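Local coordinates for protein acylneuraminate lyase (PDB 4N4P) that folds as a TIM-barrel enzyme of the dihydrodipicolinate synthetase family, in an assembly of four protein chains, at residues D5-L10 with D185-F190; F174-L179 with M202-F207; I223-A228 with E232-L237. All blocks are in the same frame, centred on the assembly; numbering follows the deposited sequence.

In the fold
From the N terminus, the chain enters strand 9-12, and contact 1 closes the longest loop when D5-L10 meets D185-F190 on strand 187-190. Contact 2 opens before that loop is shut, on helix 173-182, and closes after it at M202-F207, so the two cross. Strand 206-209 lies between strands 9-12 and 187-190, and the contacts meet through backbone bonds at the start of this strand and just before it, Gly-9 with Lys-205 and Phe-190 with Gly-206. Contact 3 follows in series as a short hairpin between helices 212-227 and 231-248. Ile-223 links it to the barrel, resting on Leu-10 of contact 1 and Phe-207 of contact 2. Contacts 2 and 3 both touch the second subunit.

Contact 1: D5-L10 with D185-F190; sequences DKFKGL and DKLFMF
Phe-7 packs against Leu-187 and Met-189 from the short 3-10 turn that precedes strand 9-12. Leu-187 meets the ring with one methyl: its CD2 lies 3.6 Å from Phe-7 CG and comes in obliquely. The two side chains cross at about a right angle, and the same methyl also reaches Phe-7 CB, at 3.7 Å. Leu-187 CG stands opposite the backbone N (chi1 174°), which turns CD2 toward the ring. Met-189 meets the root of the side chain and the backbone of Phe-7. Bent at both chi2 and chi3, its chain folds back so that Met-189 SD rests 4.0 Å from Phe-7 CB. The terminal CE of Met-189 touches the carbonyl, 3.3 Å from Phe-7 O. No hydrogen bond joins the segments; the side-chain contacts are apolar, and the methionine methyl lies against a carbonyl. Phe-7 and Met-189 are both buried.

The other side of the turn is looser and faces solvent. There Lys-8 reaches back to Asp-5 in a salt bridge, a weak one as a hydrogen bond, with Lys-8 NZ 3.2 Å from Asp-5 OD1. The turn itself is closed by the backbone bond from Lys-8 N to Asp-5 O (3.1 Å). Lys-6 lays its CG over one face of the Phe-7 ring, toward the rim, before its amine runs on to a salt bridge with Asp-104. Along strand 187-190 the side chains alternate: Phe-188 and Phe-190 turn to helix 173-182, whereas Leu-187 and Met-189 take the side of Phe-7. Leu-10, by contrast, packs on helix 212-227. Strand 206-209 separates the two strands, so Phe-7 reaches past it from just before the first strand to the seventh, a packing that belongs to the N-terminal end of an eight-stranded TIM barrel.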
loop_
_atom_site.group_PDB
_atom_site.type_symbol
_atom_site.label_atom_id
_atom_site.label_comp_id
_atom_site.label_asym_id
_atom_site.label_seq_id
_atom_site.Cartn_x
_atom_site.Cartn_y
_atom_site.Cartn_z
ATOM N N ASP A 5 -14.466 20.975 28.539
ATOM C CA ASP A 5 -13.806 22.257 28.319
ATOM C C ASP A 5 -12.320 22.252 28.675
ATOM O O ASP A 5 -11.522 22.908 28.002
ATOM C CB ASP A 5 -14.542 23.374 29.035
ATOM C CG ASP A 5 -15.867 23.727 28.361
ATOM O OD1 ASP A 5 -16.256 23.133 27.315
ATOM O OD2 ASP A 5 -16.522 24.631 28.898
ATOM N N LYS A 6 -11.925 21.460 29.672
ATOM C CA LYS A 6 -10.518 21.403 30.027
ATOM C C LYS A 6 -9.660 20.683 28.970
ATOM O O LYS A 6 -8.435 20.686 29.076
ATOM C CB LYS A 6 -10.308 20.739 31.387
ATOM C CG LYS A 6 -10.515 19.240 31.345
ATOM C CD LYS A 6 -11.087 18.670 32.632
ATOM C CE LYS A 6 -10.080 18.133 33.546
ATOM N NZ LYS A 6 -10.604 17.046 34.446
ATOM N N PHE A 7 -10.301 20.089 27.970
ATOM C CA PHE A 7 -9.551 19.406 26.913
ATOM C C PHE A 7 -9.496 20.220 25.624
ATOM O O PHE A 7 -9.067 19.714 24.583
ATOM C CB PHE A 7 -10.153 18.046 26.633
ATOM C CG PHE A 7 -10.052 17.102 27.798
ATOM C CD1 PHE A 7 -8.810 16.527 28.126
ATOM C CD2 PHE A 7 -11.184 16.772 28.550
ATOM C CE1 PHE A 7 -8.699 15.640 29.166
ATOM C CE2 PHE A 7 -11.077 15.888 29.627
ATOM C CZ PHE A 7 -9.828 15.312 29.929
ATOM N N LYS A 8 -9.935 21.462 25.705
ATOM C CA LYS A 8 -9.847 22.387 24.557
ATOM C C LYS A 8 -8.455 22.958 24.455
ATOM O O LYS A 8 -7.823 23.258 25.476
ATOM C CB LYS A 8 -10.854 23.508 24.715
ATOM C CG LYS A 8 -12.284 22.977 24.536
ATOM C CD LYS A 8 -13.371 24.005 24.814
ATOM C CE LYS A 8 -14.724 23.394 24.461
ATOM N NZ LYS A 8 -15.786 24.459 24.452
ATOM N N GLY A 9 -7.983 23.125 23.223
ATOM C CA GLY A 9 -6.775 23.877 22.972
ATOM C C GLY A 9 -5.578 23.001 22.644
ATOM O O GLY A 9 -5.716 21.905 22.062
ATOM N N LEU A 10 -4.393 23.481 23.027
ATOM C CA LEU A 10 -3.157 22.815 22.623
ATOM C C LEU A 10 -2.530 21.989 23.734
ATOM O O LEU A 10 -2.298 22.488 24.845
ATOM C CB LEU A 10 -2.129 23.829 22.141
ATOM C CG LEU A 10 -2.522 24.634 20.915
ATOM C CD1 LEU A 10 -1.366 25.625 20.616
ATOM C CD2 LEU A 10 -2.775 23.705 19.709
ATOM N N ASP A 185 -20.954 12.911 21.264
ATOM C CA ASP A 185 -20.667 13.055 22.701
ATOM C C ASP A 185 -19.397 12.332 23.156
ATOM O O ASP A 185 -19.169 12.132 24.359
ATOM C CB ASP A 185 -21.884 12.664 23.557
ATOM C CG ASP A 185 -21.913 13.390 24.922
ATOM O OD1 ASP A 185 -22.785 13.029 25.746
ATOM O OD2 ASP A 185 -21.086 14.326 25.177
ATOM N N LYS A 186 -18.580 11.912 22.191
ATOM C CA LYS A 186 -17.269 11.406 22.524
ATOM C C LYS A 186 -16.275 12.525 22.211
ATOM O O LYS A 186 -16.537 13.388 21.352
ATOM C CB LYS A 186 -16.918 10.113 21.771
ATOM C CG LYS A 186 -17.769 8.894 22.164
ATOM C CD LYS A 186 -17.417 8.372 23.564
ATOM C CE LYS A 186 -18.416 7.292 23.979
ATOM N NZ LYS A 186 -18.153 6.685 25.318
ATOM N N LEU A 187 -15.168 12.529 22.942
ATOM C CA LEU A 187 -14.145 13.538 22.783
ATOM C C LEU A 187 -13.078 13.031 21.821
ATOM O O LEU A 187 -12.523 11.971 22.029
ATOM C CB LEU A 187 -13.515 13.877 24.130
ATOM C CG LEU A 187 -12.312 14.840 24.118
ATOM C CD1 LEU A 187 -12.750 16.243 23.630
ATOM C CD2 LEU A 187 -11.741 14.920 25.498
ATOM N N PHE A 188 -12.781 13.795 20.776
ATOM C CA PHE A 188 -11.740 13.389 19.838
ATOM C C PHE A 188 -10.658 14.447 19.911
ATOM O O PHE A 188 -10.900 15.599 19.562
ATOM C CB PHE A 188 -12.306 13.238 18.400
ATOM C CG PHE A 188 -13.222 12.070 18.256
ATOM C CD1 PHE A 188 -12.711 10.804 17.958
ATOM C CD2 PHE A 188 -14.590 12.210 18.469
ATOM C CE1 PHE A 188 -13.558 9.692 17.858
ATOM C CE2 PHE A 188 -15.444 11.116 18.377
ATOM C CZ PHE A 188 -14.933 9.852 18.066
ATOM N N MET A 189 -9.479 14.049 20.395
ATOM C CA MET A 189 -8.325 14.916 20.444
ATOM C C MET A 189 -7.580 14.764 19.104
ATOM O O MET A 189 -7.200 13.652 18.729
ATOM C CB MET A 189 -7.459 14.567 21.662
ATOM C CG MET A 189 -8.185 14.824 23.011
ATOM S SD MET A 189 -8.597 16.562 23.293
ATOM C CE MET A 189 -7.018 17.266 23.764
ATOM N N PHE A 190 -7.436 15.857 18.359
ATOM C CA PHE A 190 -6.913 15.776 16.989
ATOM C C PHE A 190 -5.365 15.824 17.006
ATOM O O PHE A 190 -4.776 16.772 17.518
ATOM C CB PHE A 190 -7.509 16.899 16.145
ATOM C CG PHE A 190 -7.284 16.732 14.681
ATOM C CD1 PHE A 190 -8.113 15.898 13.926
ATOM C CD2 PHE A 190 -6.228 17.383 14.052
ATOM C CE1 PHE A 190 -7.891 15.722 12.559
ATOM C CE2 PHE A 190 -6.006 17.239 12.678
ATOM C CZ PHE A 190 -6.828 16.407 11.931
#

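Contact 2: F174-L179 with M202-F207; sequences FAFERL and MGAKGF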
loop_
_atom_site.group_PDB
_atom_site.type_symbol
_atom_site.label_atom_id
_atom_site.label_comp_id
_atom_site.label_asym_id
_atom_site.label_seq_id
_atom_site.Cartn_x
_atom_site.Cartn_y
_atom_site.Cartn_z
ATOM N N PHE A 174 -11.415 11.830 6.197
ATOM C CA PHE A 174 -12.766 11.317 5.955
ATOM C C PHE A 174 -13.178 10.448 7.149
ATOM O O PHE A 174 -14.246 10.638 7.710
ATOM C CB PHE A 174 -12.844 10.548 4.620
ATOM C CG PHE A 174 -14.223 10.082 4.261
ATOM C CD1 PHE A 174 -15.332 10.879 4.497
ATOM C CD2 PHE A 174 -14.418 8.840 3.667
ATOM C CE1 PHE A 174 -16.606 10.455 4.152
ATOM C CE2 PHE A 174 -15.721 8.399 3.306
ATOM C CZ PHE A 174 -16.803 9.210 3.566
ATOM N N ALA A 175 -12.311 9.523 7.568
ATOM C CA ALA A 175 -12.633 8.718 8.750
ATOM C C ALA A 175 -12.872 9.606 9.960
ATOM O O ALA A 175 -13.730 9.292 10.785
ATOM C CB ALA A 175 -11.533 7.688 9.045
ATOM N N PHE A 176 -12.126 10.712 10.064
ATOM C CA PHE A 176 -12.298 11.636 11.170
ATOM C C PHE A 176 -13.693 12.247 11.108
ATOM O O PHE A 176 -14.419 12.329 12.110
ATOM C CB PHE A 176 -11.250 12.759 11.168
ATOM C CG PHE A 176 -11.426 13.722 12.319
ATOM C CD1 PHE A 176 -11.289 13.277 13.633
ATOM C CD2 PHE A 176 -11.806 15.044 12.091
ATOM C CE1 PHE A 176 -11.495 14.147 14.729
ATOM C CE2 PHE A 176 -11.996 15.934 13.174
ATOM C CZ PHE A 176 -11.841 15.479 14.490
ATOM N N GLU A 177 -14.077 12.652 9.905
ATOM C CA GLU A 177 -15.369 13.299 9.715
ATOM C C GLU A 177 -16.481 12.316 10.104
ATOM O O GLU A 177 -17.435 12.690 10.781
ATOM C CB GLU A 177 -15.526 13.769 8.261
ATOM C CG GLU A 177 -16.887 14.394 7.960
ATOM C CD GLU A 177 -17.935 13.352 7.573
ATOM O OE1 GLU A 177 -17.579 12.338 6.936
ATOM O OE2 GLU A 177 -19.119 13.540 7.910
ATOM N N ARG A 178 -16.333 11.060 9.685
ATOM C CA ARG A 178 -17.322 10.019 9.997
ATOM C C ARG A 178 -17.448 9.789 11.497
ATOM O O ARG A 178 -18.565 9.585 11.995
ATOM C CB ARG A 178 -16.961 8.696 9.303
ATOM C CG ARG A 178 -16.969 8.717 7.764
ATOM C CD ARG A 178 -18.410 8.709 7.187
ATOM N NE ARG A 178 -19.070 10.013 7.288
ATOM C CZ ARG A 178 -20.383 10.217 7.137
ATOM N NH1 ARG A 178 -21.203 9.193 6.855
ATOM N NH2 ARG A 178 -20.873 11.440 7.283
ATOM N N LEU A 179 -16.314 9.773 12.209
ATOM C CA LEU A 179 -16.328 9.628 13.673
ATOM C C LEU A 179 -17.057 10.783 14.339
ATOM O O LEU A 179 -17.873 10.573 15.248
ATOM C CB LEU A 179 -14.902 9.559 14.229
ATOM C CG LEU A 179 -14.205 8.238 13.931
ATOM C CD1 LEU A 179 -12.684 8.295 14.304
ATOM C CD2 LEU A 179 -14.939 7.084 14.646
ATOM N N MET A 202 -13.802 20.420 10.980
ATOM C CA MET A 202 -14.721 19.316 11.214
ATOM C C MET A 202 -15.076 19.102 12.707
ATOM O O MET A 202 -15.670 18.071 13.073
ATOM C CB MET A 202 -14.239 18.035 10.505
ATOM C CG MET A 202 -15.419 17.118 10.061
ATOM S SD MET A 202 -16.852 17.977 9.340
ATOM C CE MET A 202 -16.162 19.042 8.043
ATOM N N GLY A 203 -14.734 20.076 13.557
ATOM C CA GLY A 203 -15.228 20.068 14.949
ATOM C C GLY A 203 -14.248 19.717 16.059
ATOM O O GLY A 203 -14.620 19.674 17.220
ATOM N N ALA A 204 -13.005 19.413 15.700
ATOM C CA ALA A 204 -11.954 19.249 16.715
ATOM C C ALA A 204 -11.772 20.528 17.514
ATOM O O ALA A 204 -11.771 21.630 16.950
ATOM C CB ALA A 204 -10.627 18.870 16.029
ATOM N N LYS A 205 -11.576 20.394 18.816
ATOM C CA LYS A 205 -11.350 21.575 19.641
ATOM C C LYS A 205 -10.102 21.435 20.493
ATOM O O LYS A 205 -9.634 22.418 21.109
ATOM C CB LYS A 205 -12.573 21.818 20.540
ATOM C CG LYS A 205 -13.821 22.242 19.786
ATOM C CD LYS A 205 -14.955 22.523 20.773
ATOM C CE LYS A 205 -16.227 23.026 20.064
ATOM N NZ LYS A 205 -16.138 24.489 19.733
ATOM N N GLY A 206 -9.574 20.215 20.530
ATOM C CA GLY A 206 -8.393 19.882 21.316
ATOM C C GLY A 206 -7.396 19.193 20.396
ATOM O O GLY A 206 -7.786 18.362 19.550
ATOM N N PHE A 207 -6.133 19.558 20.550
ATOM C CA PHE A 207 -5.068 19.117 19.644
ATOM C C PHE A 207 -3.882 18.599 20.422
ATOM O O PHE A 207 -3.330 19.293 21.277
ATOM C CB PHE A 207 -4.668 20.257 18.715
ATOM C CG PHE A 207 -5.827 20.783 17.945
ATOM C CD1 PHE A 207 -6.654 21.764 18.484
ATOM C CD2 PHE A 207 -6.149 20.214 16.713
ATOM C CE1 PHE A 207 -7.787 22.184 17.781
ATOM C CE2 PHE A 207 -7.262 20.643 15.997
ATOM C CZ PHE A 207 -8.086 21.619 16.530
#
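Phe-176 and Met-202 run alongside one another, heading opposite ways, where helix 173-182 meets the turn leading into strand 206-209. The ring is touched obliquely at its far end: CZ of Phe-176 lies 3.9 Å from Ala-204 CB, and CE2 of Phe-176 is 4.1 Å from Met-202 CB. With CG anti to the backbone N (chi1 -180°), Phe-176 extends straight from the helix to these two residues. Glu-177 uses its aliphatic part, CG lying 3.7 Å from Met-202 CG, while its chain bends at chi2 and carries the carboxylate onward. Arg-178 grips that carboxylate side-on. Arg-178 NH2 meets the syn lone pair of Glu-177 OE2 almost in line (178°), and Arg-178 NE meets Glu-177 OE1 from a tilt, each at 2.8 Å. His-239 and Asn-242 of the second subunit bind the same two oxygens, OE2 and OE1 respectively, so the salt bridge is set into the subunit interface. Behind Met-202, Gly-203 with its positive phi completes the Schellman motif ending helix 196-201, which brings Ala-204 up to the ring. Farther in, Phe-176 meets Phe-190 edge-to-face and packs on Phe-188, placing helix 173-182 against strand 187-190 beside strand 206-209.

Contact 3: I223-A228 with E232-L237; sequences IKAWEA and EAVMKL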
loop_
_atom_site.group_PDB
_atom_site.type_symbol
_atom_site.label_atom_id
_atom_site.label_comp_id
_atom_site.label_asym_id
_atom_site.label_seq_id
_atom_site.Cartn_x
_atom_site.Cartn_y
_atom_site.Cartn_z
ATOM N N ILE A 223 -5.738 28.761 15.246
ATOM C CA ILE A 223 -7.005 28.595 15.964
ATOM C C ILE A 223 -7.706 29.950 16.095
ATOM O O ILE A 223 -8.912 30.064 15.827
ATOM C CB ILE A 223 -6.788 27.981 17.358
ATOM C CG1 ILE A 223 -6.237 26.553 17.212
ATOM C CG2 ILE A 223 -8.144 28.001 18.154
ATOM C CD1 ILE A 223 -5.783 25.884 18.516
ATOM N N LYS A 224 -6.956 30.968 16.496
ATOM C CA LYS A 224 -7.565 32.310 16.681
ATOM C C LYS A 224 -8.103 32.864 15.361
ATOM O O LYS A 224 -9.214 33.410 15.319
ATOM C CB LYS A 224 -6.600 33.285 17.355
ATOM C CG LYS A 224 -6.199 32.862 18.788
ATOM C CD LYS A 224 -7.400 32.485 19.705
ATOM C CE LYS A 224 -7.982 33.711 20.398
ATOM N NZ LYS A 224 -8.611 33.393 21.735
ATOM N N ALA A 225 -7.343 32.695 14.285
ATOM C CA ALA A 225 -7.811 33.123 12.953
ATOM C C ALA A 225 -9.075 32.370 12.524
ATOM O O ALA A 225 -10.002 32.960 11.956
ATOM C CB ALA A 225 -6.674 32.958 11.879
ATOM N N TRP A 226 -9.107 31.074 12.814
ATOM C CA TRP A 226 -10.253 30.239 12.484
ATOM C C TRP A 226 -11.461 30.705 13.273
ATOM O O TRP A 226 -12.519 30.906 12.683
ATOM C CB TRP A 226 -9.946 28.754 12.767
ATOM C CG TRP A 226 -11.022 27.844 12.316
ATOM C CD1 TRP A 226 -11.213 27.331 11.045
ATOM C CD2 TRP A 226 -12.094 27.368 13.106
ATOM N NE1 TRP A 226 -12.328 26.537 11.028
ATOM C CE2 TRP A 226 -12.885 26.533 12.283
ATOM C CE3 TRP A 226 -12.447 27.528 14.457
ATOM C CZ2 TRP A 226 -14.034 25.891 12.750
ATOM C CZ3 TRP A 226 -13.589 26.878 14.926
ATOM C CH2 TRP A 226 -14.368 26.070 14.068
ATOM N N GLU A 227 -11.307 30.906 14.589
ATOM C CA GLU A 227 -12.433 31.387 15.421
ATOM C C GLU A 227 -12.913 32.773 14.976
ATOM O O GLU A 227 -14.101 33.080 15.090
ATOM C CB GLU A 227 -12.042 31.422 16.916
ATOM C CG GLU A 227 -11.795 30.036 17.486
ATOM C CD GLU A 227 -11.268 30.067 18.903
ATOM O OE1 GLU A 227 -10.780 31.134 19.322
ATOM O OE2 GLU A 227 -11.321 29.018 19.584
ATOM N N ALA A 228 -11.991 33.587 14.472
ATOM C CA ALA A 228 -12.291 34.957 14.021
ATOM C C ALA A 228 -12.866 35.013 12.604
ATOM O O ALA A 228 -13.198 36.101 12.099
ATOM C CB ALA A 228 -11.058 35.821 14.098
ATOM N N GLU A 232 -8.652 33.749 5.040
ATOM C CA GLU A 232 -7.361 33.943 4.403
ATOM C C GLU A 232 -6.198 33.720 5.363
ATOM O O GLU A 232 -5.188 33.133 4.961
ATOM C CB GLU A 232 -7.242 35.325 3.721
ATOM C CG GLU A 232 -8.139 35.450 2.462
ATOM C CD GLU A 232 -7.738 34.484 1.345
ATOM O OE1 GLU A 232 -6.598 34.585 0.813
ATOM O OE2 GLU A 232 -8.566 33.609 1.005
ATOM N N ALA A 233 -6.338 34.204 6.604
ATOM C CA ALA A 233 -5.269 34.043 7.603
ATOM C C ALA A 233 -5.116 32.581 7.981
ATOM O O ALA A 233 -3.988 32.103 8.156
ATOM C CB ALA A 233 -5.526 34.909 8.870
ATOM N N VAL A 234 -6.232 31.858 8.077
ATOM C CA VAL A 234 -6.149 30.419 8.386
ATOM C C VAL A 234 -5.267 29.737 7.321
ATOM O O VAL A 234 -4.408 28.924 7.644
ATOM C CB VAL A 234 -7.526 29.756 8.420
ATOM C CG1 VAL A 234 -7.395 28.224 8.481
ATOM C CG2 VAL A 234 -8.325 30.249 9.630
ATOM N N MET A 235 -5.522 30.049 6.053
ATOM C CA MET A 235 -4.694 29.503 4.956
ATOM C C MET A 235 -3.228 29.881 5.077
ATOM O O MET A 235 -2.364 29.019 5.011
ATOM C CB MET A 235 -5.209 29.968 3.593
ATOM C CG MET A 235 -6.666 29.605 3.390
ATOM S SD MET A 235 -7.317 30.293 1.853
ATOM C CE MET A 235 -9.079 30.254 2.223
ATOM N N LYS A 236 -2.963 31.182 5.191
ATOM C CA LYS A 236 -1.597 31.692 5.218
ATOM C C LYS A 236 -0.834 31.141 6.428
ATOM O O LYS A 236 0.291 30.678 6.285
ATOM C CB LYS A 236 -1.619 33.227 5.223
ATOM C CG LYS A 236 -0.237 33.875 5.399
ATOM C CD LYS A 236 -0.326 35.420 5.404
ATOM C CE LYS A 236 0.912 36.038 6.090
ATOM N NZ LYS A 236 0.888 35.740 7.582
ATOM N N LEU A 237 -1.473 31.165 7.606
ATOM C CA LEU A 237 -0.824 30.693 8.842
ATOM C C LEU A 237 -0.611 29.171 8.836
ATOM O O LEU A 237 0.338 28.659 9.461
ATOM C CB LEU A 237 -1.627 31.090 10.091
ATOM C CG LEU A 237 -1.704 32.607 10.335
ATOM C CD1 LEU A 237 -2.815 32.849 11.368
ATOM C CD2 LEU A 237 -0.373 33.219 10.800
#
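An antiparallel helical hairpin joins the last helix of the barrel, 212-227, to helix 231-248 through a very short turn. Its segments approach to 8.3 Å between axes, with their N-to-C directions 160° apart. Ala-225 sits at the centre of the interface. Its CB meets Ala-233 CB at 3.8 Å, two methyls set against each other, and these small residues let the backbones come close: the CA atoms of Ala-225 and Val-234 are 5.6 Å apart. One helical turn along, Leu-237 brings a single branch to the same methyl, CD1 standing 3.9 Å from Ala-225 CB.

Val-234 provides the other flank with one methyl, CG2, which presses on the backbone as much as on side chains. Val-234 CG2 lies 3.4 Å from Trp-226 N and 3.8 Å from Trp-226 CB. At the indole, CG2 comes to the edge, near the ring plane. CG1 takes the place opposite the backbone N (chi1 169°), which leaves CG2 as the branch directed at helix 212-227.

In this family the barrel is followed by a bundle of C-terminal helices, and helix 231-248 is the first of them here, folded back on the eighth barrel helix. Asp-230 OD1 in the turn accepts a hydrogen bond from Ala-233 N, close to the start of the new helix.

The CG of Trp-226 lies across from its backbone N (chi1 -174°), a torsion that steers the indole past the hairpin. Its NE1 is hydrogen-bonded to Thr-201 OG1, and the ring packs on Leu-200, tying the hairpin to helix 196-201. Lys-231 of the second subunit makes a cation-pi contact with the same indole, and Met-202 of that subunit packs on Val-234.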